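Lmo0547 protein (Listeria monocytogenes, PDB 4R9N) probably acts as a SorC-family transcriptional regulator, with a putative sugar-binding domain thought to respond to a carbohydrate effector. Local coordinates at residues S159-E163 with I164-N168; E170-E173 with E174-K178; V181-N185 with S186-T190; I99-D102 with L103-K106; Q226-E229 with A230-A234. All coordinates share one frame; numbering follows the deposited sequence.

Contact 1: residues S159-E163 with I164-N168; sequences STMEE and IGYIN
Met161 O is the acceptor on which the turn closes: it accepts from Tyr166 N at 2.8 Å and, more weakly, from Ile167 N. With Gly165 N donating to Glu162 O (3.0 Å), this makes a Schellman motif, a common way for a helix to end: the 6→1 bond from Tyr166 encloses the bond from Gly165, whose positive phi (68°) reverses the chain. Ile164 N still makes an ordinary helical bond to Thr160 O. A water then bridges Glu162 O and Ile167 O, donating to both, so the carbonyl of Glu162 is gripped twice.

The side chains follow the turn. Met161, a selenomethionine, and Tyr166 run side by side in the same direction, and Met161 CG lies 3.5 Å from Tyr166 CD2. The selenium stands at the edge of the ring, 4.9 Å from Met161 SE to the Tyr166 centroid, a Met-aromatic contact. Chi1 of Tyr166 (-173°) sets the ring opposite its own backbone N and alongside Met161. Farther round the turn, Met161 CB touches Ile167 CG1 at 4.0 Å.

The phenol oxygen of Tyr166 bonds to Ser186 OG in the turn between strands 180-184 and 187-190. Ile167 packs on Ile172, and Asn168 OD1 caps Asp171 N, so the turn after helix 160-163 is tied to the hairpin and to helix 169-177, while Met161 of the helix itself touches Asp183 and Phe188.

Contact 2: residues E170-E173 with E174-K178; sequences EDIE and ELRYK
Glu173 and Arg176, three residues apart, run side by side and pair through their ends: Glu173 OE2 lies 3.1 Å from Arg176 NH1, a salt bridge whose hydrogen bond is weak because the N-H points well off the oxygen (132°). The two flat groups are nearly coplanar, 15° apart, with the carboxylate at the edge of the guanidinium. The other oxygen, Glu173 OE1, rests against the aliphatic part of the arginine, 3.6 Å from Arg176 CD. In this conformer a bend at chi2 of Glu173 (-41°) brings its carboxylate toward the arginine. Both side chains have a second conformer, so the pairing is probably intermittent.

This is i to i+3 pairing on the outer side of an alpha helix, and the i to i+4 backbone bonds set its spacing: Arg176 N reaches Ile172 O at 2.9 Å, and Tyr177 N reaches Glu173 O at the same length.

Further out, Arg176 makes a cation-pi contact with Tyr156, on which Ile172 and Leu175 also pack. At the C-terminal end, Lys178 NZ meets Glu174 OE2 on its syn side in a second salt bridge; Thr198 OG1 also bonds to Glu174 OE2, and the carbonyl of Lys197 accepts from Lys178 NZ.

Contact 3: residues V181-N185 with S186-T190; sequences VGDIN and SRFFT
Chi1 of Phe189 (55°) puts CG between its own N and carbonyl carbon, which swings the ring back over the partner strand until it lies directly on the backbone of Gly182. Gly182 CA lies 4.0 Å from the Phe189 centroid, 20° off the ring normal, a CH-pi contact over the face, and Gly182 O sits 3.4 Å above the same ring toward its rim. Val181 CG2 and Ile184 CG1 pack on the Phe189 ring, each at 3.9 Å from its nearest carbon, CE2 and CE1 respectively. Asp183 has a similar chi1 (60°) and lies alongside Phe188, with Asp183 CB over one face of the ring, 3.9 Å from the Phe188 centroid.

The backbone is a two-stranded antiparallel hairpin closed by a type I' turn at Asn185 and Ser186, both with positive phi. Arg187 N returns to Ile184 O at 2.9 Å, and Phe189 N bonds to Gly182 O. Val181 N donates to Phe189 O at 2.8 Å, while Gly182 N reaches that oxygen weakly: two residues of the first strand thus share one of the second, a classic beta bulge. One water joins Asp183 OD2 to Ser186 N, and another joins Asn185 O to Arg187 NE.

Arg187 is anchored by Glu195 and the carbonyl of Gly206, and Asn185 by Ser58. On the Phe189 side the hairpin meets helices 209-213 and 228-236; Asp183 and Phe188, on the other face, meet helix 160-163.

Contact 4: residues I99-D102 with L103-K106; sequences ICYD and LKKK
The middle of helix 96-107 is an amphipathic stretch in which Ile99 and Leu103 belong to the buried side and Tyr101 and Lys105 to the exposed one. Tyr101 carries the most side-chain-to-side-chain contact on the exposed face; its ring is met by two lysine chains from the same side of its plane, one toward CE1 and one toward CE2. Lys105 CD lies 3.3 Å from Tyr101 CE1, and Lys104 CD is 4.1 Å from Tyr101 CE2. Both chains approach the ring obliquely. A chi1 of -173° tilts the ring slightly toward the helix's C-terminal end, where residues three and four positions on can reach it. Lys105 then bends at chi3 and chi4, which carries its ammonium past the CE1 rim, close to the ring plane, with Lys105 NZ 3.5 Å from Tyr101 CE1.

Beneath these side chains, the i to i+4 bonds are regular. Leu103 N meets Ile99 O at 2.9 Å with a nearly straight N-H (169°), and Lys105 N reaches Tyr101 O at the same distance; Lys106 N to Asp102 O is longer, at 3.2 Å. On the buried side Ile99 CG2 touches Leu103 CD1 at 4.2 Å.

Several polar ends are held by other parts of the chain: Asp102 by a salt bridge to Arg64, Lys104 by Ser111, and Lys106 by the carbonyls of Phe70 and Ala67. Ile99 and Leu103 pack on helix 61-69; both, and Cys100 too, touch Ile57 of strand 54-57, and Cys100 and Leu103 also reach strand 79-82, so the helix lies against the parallel sheet near its 110-111 edge.

Contact 5: residues Q226-E229 with A230-A234; sequences QKKE and ALVAA
Glu229 and Ala230, adjacent at the start of helix 228-236, bury the most surface here, followed by Lys228, and all three owe it to backbone closeness more than to meeting side-chain ends. The methyl of Ala230 lies against the first turn, with Ala230 CB 3.6 Å from Lys227 O. A water serves its N-H: the water accepts from Ala230 N at 2.9 Å and donates to Gln226 O, tying the opening turn back to Gln226.

Glu229 runs out extended, chi1 176° and chi2 179°, which takes its carboxylate away from the helix axis, while its backbone carbonyl receives Ala233 N at 3.0 Å from Glu229 O. The methyl of Ala233 stands close by, Ala233 CB to Glu229 O being 3.4 Å. Lys228 plays the same part one residue earlier: Val232 N donates to Lys228 O at 2.8 Å, almost in line with the carbonyl bond. Val232 CG2 closes on the same oxygen, 3.3 Å from Lys228 O, and also touches the lysine chain, 4.2 Å from Lys228 CG. The first of these successive i to i+4 bonds comes from Leu231 N to Lys227 O.

The lysine ends reach outward, Lys227 NZ to the carbonyl of Val152 and Lys228 NZ to that of Tyr252, whose ring it also meets in a cation-pi contact. The helix is the crossover of a beta-alpha-beta unit between parallel strands 217-221 and 242-246. Ala233 and Ala234 pack on the hairpin 180-190, and Val232 on Ile253 of helix 247-253.

Along the chain the order is contact 4, 1, 2, 3, 5, each closing before the next opens. Contacts 1, 2, 3 and 5 cluster around the hairpin of strands 180-184 and 187-190: contact 3 has its centre about 14 Å from contact 1, 12 Å from contact 2 and 10 Å from contact 5, and touches all three. Contact 4 stands apart, its centre about 25 Å from contact 3 and 35 Å from contact 2, on the opposite side of the chain's centre. The seven-stranded parallel sheet is flanked by the helices of contacts 4 and 5, whereas the hairpin forms a separate two-stranded sheet, joining nearby helices within the putative sugar-binding domain.

Contact 1: residues S159-E163 with I164-N168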
# COMPACT_ATOMS: atom_id res chain seq x y z
N SER A 159 14.20 -2.57 -7.33
CA SER A 159 13.13 -1.93 -6.57
C SER A 159 13.63 -1.25 -5.29
O SER A 159 14.77 -1.47 -4.86
CB SER A 159 12.08 -2.98 -6.17
OG SER A 159 12.57 -3.83 -5.15
N THR A 160 12.73 -0.46 -4.68
CA THR A 160 12.97 0.25 -3.41
C THR A 160 13.52 -0.69 -2.32
O THR A 160 14.60 -0.44 -1.76
CB THR A 160 11.68 0.96 -2.90
OG1 THR A 160 11.35 2.05 -3.76
CG2 THR A 160 11.84 1.49 -1.45
N MSE A 161 12.80 -1.77 -2.03
CA MSE A 161 13.21 -2.74 -0.99
C MSE A 161 14.62 -3.30 -1.20
O MSE A 161 15.38 -3.45 -0.26
CB MSE A 161 12.28 -3.92 -1.01
CG MSE A 161 10.93 -3.62 -0.40
SE MSE A 161 9.90 -5.26 -0.78
CE MSE A 161 9.40 -4.92 -2.68
N GLU A 162 14.99 -3.60 -2.44
CA GLU A 162 16.37 -4.05 -2.71
C GLU A 162 17.38 -2.90 -2.55
O GLU A 162 18.45 -3.07 -1.96
CB GLU A 162 16.50 -4.65 -4.11
CG GLU A 162 17.97 -4.93 -4.45
CD GLU A 162 18.17 -5.67 -5.75
OE1 GLU A 162 17.40 -5.42 -6.70
OE2 GLU A 162 19.14 -6.48 -5.81
N GLU A 163 17.03 -1.72 -3.06
CA GLU A 163 17.97 -0.60 -2.97
C GLU A 163 18.18 -0.19 -1.50
O GLU A 163 19.27 0.23 -1.14
CB GLU A 163 17.51 0.58 -3.86
CG GLU A 163 17.33 0.25 -5.35
CD GLU A 163 18.50 -0.50 -5.99
OE1 GLU A 163 18.93 -1.57 -5.48
OE2 GLU A 163 18.98 -0.04 -7.05
N ILE A 164 17.17 -0.38 -0.65
CA ILE A 164 17.33 -0.11 0.78
C ILE A 164 17.84 -1.30 1.60
O ILE A 164 17.85 -1.25 2.85
CB ILE A 164 16.04 0.48 1.45
CG1 ILE A 164 14.89 -0.52 1.49
CG2 ILE A 164 15.63 1.78 0.75
CD1 ILE A 164 13.64 0.06 2.14
N GLY A 165 18.26 -2.38 0.94
CA GLY A 165 18.76 -3.53 1.67
C GLY A 165 17.73 -4.31 2.49
O GLY A 165 18.10 -5.13 3.35
N TYR A 166 16.44 -4.10 2.20
CA TYR A 166 15.39 -4.88 2.82
C TYR A 166 15.41 -6.37 2.40
O TYR A 166 15.20 -7.21 3.22
CB TYR A 166 14.04 -4.29 2.42
CG TYR A 166 12.87 -4.90 3.13
CD1 TYR A 166 12.80 -4.87 4.52
CD2 TYR A 166 11.83 -5.50 2.42
CE1 TYR A 166 11.69 -5.40 5.17
CE2 TYR A 166 10.71 -6.03 3.06
CZ TYR A 166 10.66 -6.01 4.44
OH TYR A 166 9.63 -6.54 5.16
N ILE A 167 15.59 -6.62 1.10
CA ILE A 167 15.73 -7.96 0.53
C ILE A 167 17.00 -7.93 -0.31
O ILE A 167 17.38 -6.89 -0.83
CB ILE A 167 14.52 -8.35 -0.38
CG1 ILE A 167 14.29 -7.35 -1.51
CG2 ILE A 167 13.26 -8.43 0.43
CD1 ILE A 167 13.26 -7.78 -2.54
N ASN A 168 17.66 -9.07 -0.43
CA ASN A 168 18.85 -9.14 -1.22
C ASN A 168 18.64 -10.01 -2.46
O ASN A 168 17.54 -10.48 -2.70
CB ASN A 168 19.98 -9.67 -0.33
CG ASN A 168 19.68 -11.05 0.23
OD1 ASN A 168 19.01 -11.85 -0.42
ND2 ASN A 168 20.18 -11.33 1.43
O HOH W 1 19.65 -5.17 -0.78

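Contact 2: residues E170-E173 with E174-K178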
# COMPACT_ATOMS: atom_id res chain seq x y z
N GLU A 170 19.52 -12.99 -3.18
CA GLU A 170 19.12 -14.38 -2.91
C GLU A 170 17.64 -14.44 -2.59
O GLU A 170 16.96 -15.36 -3.02
CB GLU A 170 19.93 -15.00 -1.74
CG GLU A 170 21.34 -15.36 -2.14
CD GLU A 170 22.25 -14.15 -2.34
OE1 GLU A 170 21.96 -13.04 -1.75
OE2 GLU A 170 23.26 -14.31 -3.09
N ASP A 171 17.14 -13.46 -1.83
CA ASP A 171 15.70 -13.33 -1.59
C ASP A 171 15.00 -13.12 -2.94
O ASP A 171 13.97 -13.70 -3.16
CB ASP A 171 15.32 -12.16 -0.68
CG ASP A 171 15.91 -12.26 0.71
OD1 ASP A 171 15.94 -13.38 1.33
OD2 ASP A 171 16.34 -11.18 1.19
N ILE A 172 15.58 -12.34 -3.86
CA ILE A 172 14.93 -12.16 -5.18
C ILE A 172 14.85 -13.49 -5.96
O ILE A 172 13.83 -13.80 -6.59
CB ILE A 172 15.55 -11.00 -5.98
CG1 ILE A 172 15.29 -9.69 -5.22
CG2 ILE A 172 15.06 -11.05 -7.44
CD1 ILE A 172 16.07 -8.48 -5.68
N GLU A 173 15.90 -14.28 -5.92
CA GLU A 173 15.85 -15.53 -6.63
C GLU A 173 14.85 -16.51 -6.01
O GLU A 173 14.17 -17.20 -6.72
CB GLU A 173 17.23 -16.08 -6.89
CG GLU A 173 17.95 -15.20 -7.92
CD GLU A 173 17.05 -14.74 -9.09
OE1 GLU A 173 16.16 -15.51 -9.50
OE2 GLU A 173 17.22 -13.60 -9.60
N GLU A 174 14.69 -16.48 -4.71
CA GLU A 174 13.65 -17.27 -4.05
C GLU A 174 12.26 -16.86 -4.55
O GLU A 174 11.44 -17.71 -4.94
CB GLU A 174 13.84 -17.20 -2.52
CG GLU A 174 12.66 -17.58 -1.66
CD GLU A 174 12.26 -19.05 -1.70
OE1 GLU A 174 12.88 -19.84 -2.43
OE2 GLU A 174 11.27 -19.38 -0.98
N LEU A 175 12.02 -15.55 -4.60
CA LEU A 175 10.74 -15.02 -5.06
C LEU A 175 10.45 -15.40 -6.48
O LEU A 175 9.35 -15.85 -6.75
CB LEU A 175 10.71 -13.49 -4.84
CG LEU A 175 10.85 -13.04 -3.37
CD1 LEU A 175 10.83 -11.53 -3.24
CD2 LEU A 175 9.69 -13.54 -2.52
N ARG A 176 11.44 -15.29 -7.39
CA ARG A 176 11.29 -15.73 -8.77
C ARG A 176 10.96 -17.21 -8.85
O ARG A 176 10.06 -17.62 -9.56
CB ARG A 176 12.58 -15.46 -9.60
CG ARG A 176 12.31 -14.90 -11.00
CD ARG A 176 13.56 -14.36 -11.70
NE ARG A 176 13.34 -12.98 -12.21
CZ ARG A 176 14.00 -11.88 -11.82
NH1 ARG A 176 14.97 -11.93 -10.91
NH2 ARG A 176 13.68 -10.69 -12.36
N TYR A 177 11.75 -18.00 -8.14
CA TYR A 177 11.57 -19.43 -8.15
C TYR A 177 10.16 -19.79 -7.70
O TYR A 177 9.59 -20.77 -8.18
CB TYR A 177 12.61 -20.07 -7.23
CG TYR A 177 12.52 -21.58 -7.16
CD1 TYR A 177 12.74 -22.36 -8.30
CD2 TYR A 177 12.23 -22.23 -5.96
CE1 TYR A 177 12.66 -23.73 -8.24
CE2 TYR A 177 12.19 -23.62 -5.89
CZ TYR A 177 12.38 -24.35 -7.04
OH TYR A 177 12.33 -25.73 -7.02
N LYS A 178 9.63 -18.99 -6.78
CA LYS A 178 8.26 -19.19 -6.25
C LYS A 178 7.16 -18.48 -7.06
O LYS A 178 6.02 -18.38 -6.62
CB LYS A 178 8.23 -18.78 -4.80
CG LYS A 178 9.03 -19.66 -3.82
CD LYS A 178 8.36 -20.98 -3.56
CE LYS A 178 9.23 -21.89 -2.67
NZ LYS A 178 9.38 -21.48 -1.21

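Contact 3: residues V181-N185 with S186-T190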
# COMPACT_ATOMS: atom_id res chain seq x y z
N VAL A 181 4.86 -12.35 -8.35
CA VAL A 181 4.67 -11.25 -9.30
C VAL A 181 4.58 -9.87 -8.69
O VAL A 181 4.75 -8.89 -9.38
CB VAL A 181 3.46 -11.47 -10.21
CG1 VAL A 181 3.62 -12.78 -10.95
CG2 VAL A 181 2.15 -11.41 -9.45
N GLY A 182 4.30 -9.77 -7.39
CA GLY A 182 4.23 -8.45 -6.77
C GLY A 182 4.24 -8.50 -5.26
O GLY A 182 4.28 -9.58 -4.64
N ASP A 183 4.22 -7.32 -4.66
CA ASP A 183 4.04 -7.24 -3.20
C ASP A 183 3.16 -6.06 -2.80
O ASP A 183 3.11 -5.07 -3.48
CB ASP A 183 5.34 -7.23 -2.43
CG ASP A 183 6.25 -6.09 -2.78
OD1 ASP A 183 6.89 -6.13 -3.87
OD2 ASP A 183 6.44 -5.18 -1.92
N ILE A 184 2.43 -6.24 -1.73
CA ILE A 184 1.59 -5.19 -1.10
C ILE A 184 1.88 -5.38 0.40
O ILE A 184 1.79 -6.52 0.91
CB ILE A 184 0.06 -5.37 -1.40
CG1 ILE A 184 -0.25 -4.98 -2.84
CG2 ILE A 184 -0.76 -4.51 -0.45
CD1 ILE A 184 -1.67 -5.32 -3.27
N ASN A 185 2.27 -4.30 1.09
CA ASN A 185 2.50 -4.33 2.53
C ASN A 185 3.53 -5.42 2.89
O ASN A 185 3.41 -6.08 3.90
CB ASN A 185 1.18 -4.52 3.30
CG ASN A 185 1.25 -4.00 4.72
OD1 ASN A 185 1.78 -2.88 4.96
ND2 ASN A 185 0.72 -4.78 5.66
N SER A 186 4.57 -5.51 2.04
CA SER A 186 5.64 -6.48 2.17
C SER A 186 5.17 -7.95 2.21
O SER A 186 5.86 -8.81 2.78
CB SER A 186 6.49 -6.24 3.42
OG SER A 186 7.65 -7.06 3.43
N ARG A 187 4.02 -8.23 1.61
CA ARG A 187 3.58 -9.61 1.39
C ARG A 187 3.63 -9.87 -0.13
O ARG A 187 3.04 -9.11 -0.89
CB ARG A 187 2.17 -9.84 1.89
CG ARG A 187 1.98 -9.59 3.34
CD ARG A 187 2.87 -10.45 4.24
NE ARG A 187 2.54 -10.25 5.65
CZ ARG A 187 2.05 -11.17 6.48
NH1 ARG A 187 1.76 -12.44 6.08
NH2 ARG A 187 1.81 -10.80 7.71
N PHE A 188 4.35 -10.92 -0.52
CA PHE A 188 4.72 -11.26 -1.91
C PHE A 188 3.76 -12.27 -2.44
O PHE A 188 3.58 -13.32 -1.82
CB PHE A 188 6.13 -11.81 -1.87
CG PHE A 188 7.10 -10.76 -1.51
CD1 PHE A 188 7.58 -9.89 -2.47
CD2 PHE A 188 7.52 -10.58 -0.18
CE1 PHE A 188 8.46 -8.87 -2.16
CE2 PHE A 188 8.37 -9.55 0.14
CZ PHE A 188 8.85 -8.71 -0.84
N PHE A 189 3.08 -11.95 -3.53
CA PHE A 189 2.01 -12.77 -4.05
C PHE A 189 2.30 -13.26 -5.46
O PHE A 189 3.07 -12.69 -6.22
CB PHE A 189 0.64 -12.05 -4.00
CG PHE A 189 0.64 -10.71 -4.68
CD1 PHE A 189 0.93 -9.54 -3.95
CD2 PHE A 189 0.35 -10.60 -6.02
CE1 PHE A 189 0.84 -8.27 -4.57
CE2 PHE A 189 0.30 -9.34 -6.65
CZ PHE A 189 0.52 -8.16 -5.90
N THR A 190 1.73 -14.41 -5.74
CA THR A 190 1.73 -15.02 -7.05
C THR A 190 0.65 -14.42 -7.95
O THR A 190 -0.09 -13.55 -7.52
CB THR A 190 1.53 -16.54 -6.92
OG1 THR A 190 0.43 -16.81 -6.04
CG2 THR A 190 2.79 -17.18 -6.30
O HOH W 2 5.35 -3.64 -0.13
O HOH W 3 2.55 -7.57 6.28

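Contact 4: residues I99-D102 with L103-K106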
# COMPACT_ATOMS: atom_id res chain seq x y z
N ILE A 99 5.36 7.89 8.62
CA ILE A 99 4.29 8.37 7.76
C ILE A 99 2.98 8.66 8.56
O ILE A 99 2.30 9.69 8.42
CB ILE A 99 4.03 7.42 6.57
CG1 ILE A 99 5.24 7.41 5.61
CG2 ILE A 99 2.79 7.83 5.82
CD1 ILE A 99 5.26 6.20 4.71
N CYS A 100 2.62 7.68 9.40
CA CYS A 100 1.43 7.79 10.23
C CYS A 100 1.52 8.98 11.16
O CYS A 100 0.52 9.70 11.36
CB CYS A 100 1.14 6.51 11.05
SG CYS A 100 0.57 5.16 10.03
N TYR A 101 2.68 9.19 11.77
CA TYR A 101 2.87 10.32 12.66
C TYR A 101 2.71 11.64 11.88
O TYR A 101 2.05 12.56 12.34
CB TYR A 101 4.23 10.24 13.33
CG TYR A 101 4.37 11.33 14.38
CD1 TYR A 101 5.08 12.48 14.12
CD2 TYR A 101 3.78 11.19 15.62
CE1 TYR A 101 5.18 13.49 15.06
CE2 TYR A 101 3.90 12.18 16.58
CZ TYR A 101 4.60 13.34 16.27
OH TYR A 101 4.77 14.35 17.18
N ASP A 102 3.35 11.75 10.71
CA ASP A 102 3.25 12.95 9.93
C ASP A 102 1.79 13.25 9.52
O ASP A 102 1.38 14.46 9.51
CB ASP A 102 4.14 12.90 8.70
CG ASP A 102 5.62 12.88 9.02
OD1 ASP A 102 6.04 13.28 10.14
OD2 ASP A 102 6.40 12.45 8.13
N LEU A 103 1.02 12.23 9.12
CA LEU A 103 -0.41 12.42 8.85
C LEU A 103 -1.17 12.83 10.13
O LEU A 103 -2.04 13.72 10.09
CB LEU A 103 -1.06 11.15 8.26
CG LEU A 103 -0.61 10.81 6.83
CD1 LEU A 103 -1.06 9.40 6.47
CD2 LEU A 103 -1.13 11.86 5.85
N LYS A 104 -0.77 12.29 11.28
CA LYS A 104 -1.45 12.61 12.54
C LYS A 104 -1.25 14.09 12.88
O LYS A 104 -2.16 14.76 13.40
CB LYS A 104 -0.88 11.76 13.66
CG LYS A 104 -1.35 12.10 15.07
CD LYS A 104 -0.20 12.46 16.01
CE LYS A 104 -0.58 12.38 17.49
NZ LYS A 104 -0.72 10.98 17.99
N LYS A 105 -0.03 14.57 12.64
CA LYS A 105 0.28 16.00 12.89
C LYS A 105 -0.56 16.93 11.97
O LYS A 105 -1.05 18.01 12.43
CB LYS A 105 1.75 16.28 12.62
CG LYS A 105 2.72 15.80 13.66
CD LYS A 105 4.11 15.82 13.05
CE LYS A 105 4.88 17.11 13.31
NZ LYS A 105 5.88 16.90 14.38
N LYS A 106 -0.72 16.52 10.70
CA LYS A 106 -1.56 17.29 9.75
C LYS A 106 -3.05 17.32 10.13
O LYS A 106 -3.73 18.34 9.89
CB LYS A 106 -1.37 16.82 8.29
CG LYS A 106 0.01 17.18 7.71
CD LYS A 106 0.22 16.75 6.29
CE LYS A 106 1.56 17.26 5.77
NZ LYS A 106 1.68 17.12 4.33

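Contact 5: residues Q226-E229 with A230-A234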
# COMPACT_ATOMS: atom_id res chain seq x y z
N GLN A 226 6.36 -0.88 -15.31
CA GLN A 226 6.96 -2.11 -14.75
C GLN A 226 6.07 -2.74 -13.67
O GLN A 226 6.22 -3.92 -13.34
CB GLN A 226 8.35 -1.81 -14.13
CG GLN A 226 9.48 -1.62 -15.15
CD GLN A 226 10.86 -1.38 -14.52
OE1 GLN A 226 11.01 -1.40 -13.29
NE2 GLN A 226 11.86 -1.14 -15.35
N LYS A 227 5.16 -1.97 -13.07
CA LYS A 227 4.27 -2.56 -12.05
C LYS A 227 2.94 -3.14 -12.59
O LYS A 227 2.11 -3.60 -11.82
CB LYS A 227 3.97 -1.54 -10.98
CG LYS A 227 5.18 -0.96 -10.30
CD LYS A 227 4.66 -0.03 -9.23
CE LYS A 227 5.75 0.80 -8.57
NZ LYS A 227 5.09 1.38 -7.35
N LYS A 228 2.75 -3.15 -13.91
CA LYS A 228 1.52 -3.67 -14.49
C LYS A 228 1.15 -5.05 -14.04
O LYS A 228 0.02 -5.30 -13.60
CB LYS A 228 1.59 -3.63 -16.03
CG LYS A 228 0.43 -4.32 -16.75
CD LYS A 228 0.54 -4.06 -18.26
CE LYS A 228 -0.27 -4.98 -19.11
NZ LYS A 228 -0.26 -4.49 -20.55
N GLU A 229 2.09 -5.99 -14.17
CA GLU A 229 1.80 -7.36 -13.79
C GLU A 229 1.38 -7.47 -12.31
O GLU A 229 0.39 -8.14 -11.96
CB GLU A 229 3.03 -8.22 -14.12
CG GLU A 229 2.94 -9.66 -13.69
CD GLU A 229 4.19 -10.50 -14.06
OE1 GLU A 229 5.36 -10.13 -13.73
OE2 GLU A 229 3.99 -11.55 -14.66
N ALA A 230 2.12 -6.80 -11.45
CA ALA A 230 1.80 -6.79 -10.02
C ALA A 230 0.42 -6.21 -9.75
O ALA A 230 -0.36 -6.74 -9.00
CB ALA A 230 2.83 -5.97 -9.27
N LEU A 231 0.15 -5.08 -10.36
CA LEU A 231 -1.15 -4.41 -10.17
C LEU A 231 -2.33 -5.20 -10.68
O LEU A 231 -3.42 -5.37 -10.02
CB LEU A 231 -1.06 -3.05 -10.82
CG LEU A 231 -2.28 -2.17 -10.70
CD1 LEU A 231 -2.65 -1.98 -9.25
CD2 LEU A 231 -1.93 -0.84 -11.34
N VAL A 232 -2.14 -5.73 -11.87
CA VAL A 232 -3.19 -6.53 -12.48
C VAL A 232 -3.51 -7.76 -11.68
O VAL A 232 -4.69 -8.07 -11.44
CB VAL A 232 -2.90 -6.88 -13.95
CG1 VAL A 232 -3.84 -7.98 -14.45
CG2 VAL A 232 -3.06 -5.62 -14.80
N ALA A 233 -2.50 -8.44 -11.16
CA ALA A 233 -2.76 -9.56 -10.32
C ALA A 233 -3.50 -9.17 -9.04
O ALA A 233 -4.41 -9.89 -8.57
CB ALA A 233 -1.44 -10.29 -9.99
N ALA A 234 -3.09 -8.07 -8.42
CA ALA A 234 -3.76 -7.65 -7.23
C ALA A 234 -5.23 -7.31 -7.45
O ALA A 234 -6.10 -7.61 -6.61
CB ALA A 234 -3.01 -6.45 -6.63
O HOH W 4 4.87 -6.00 -12.12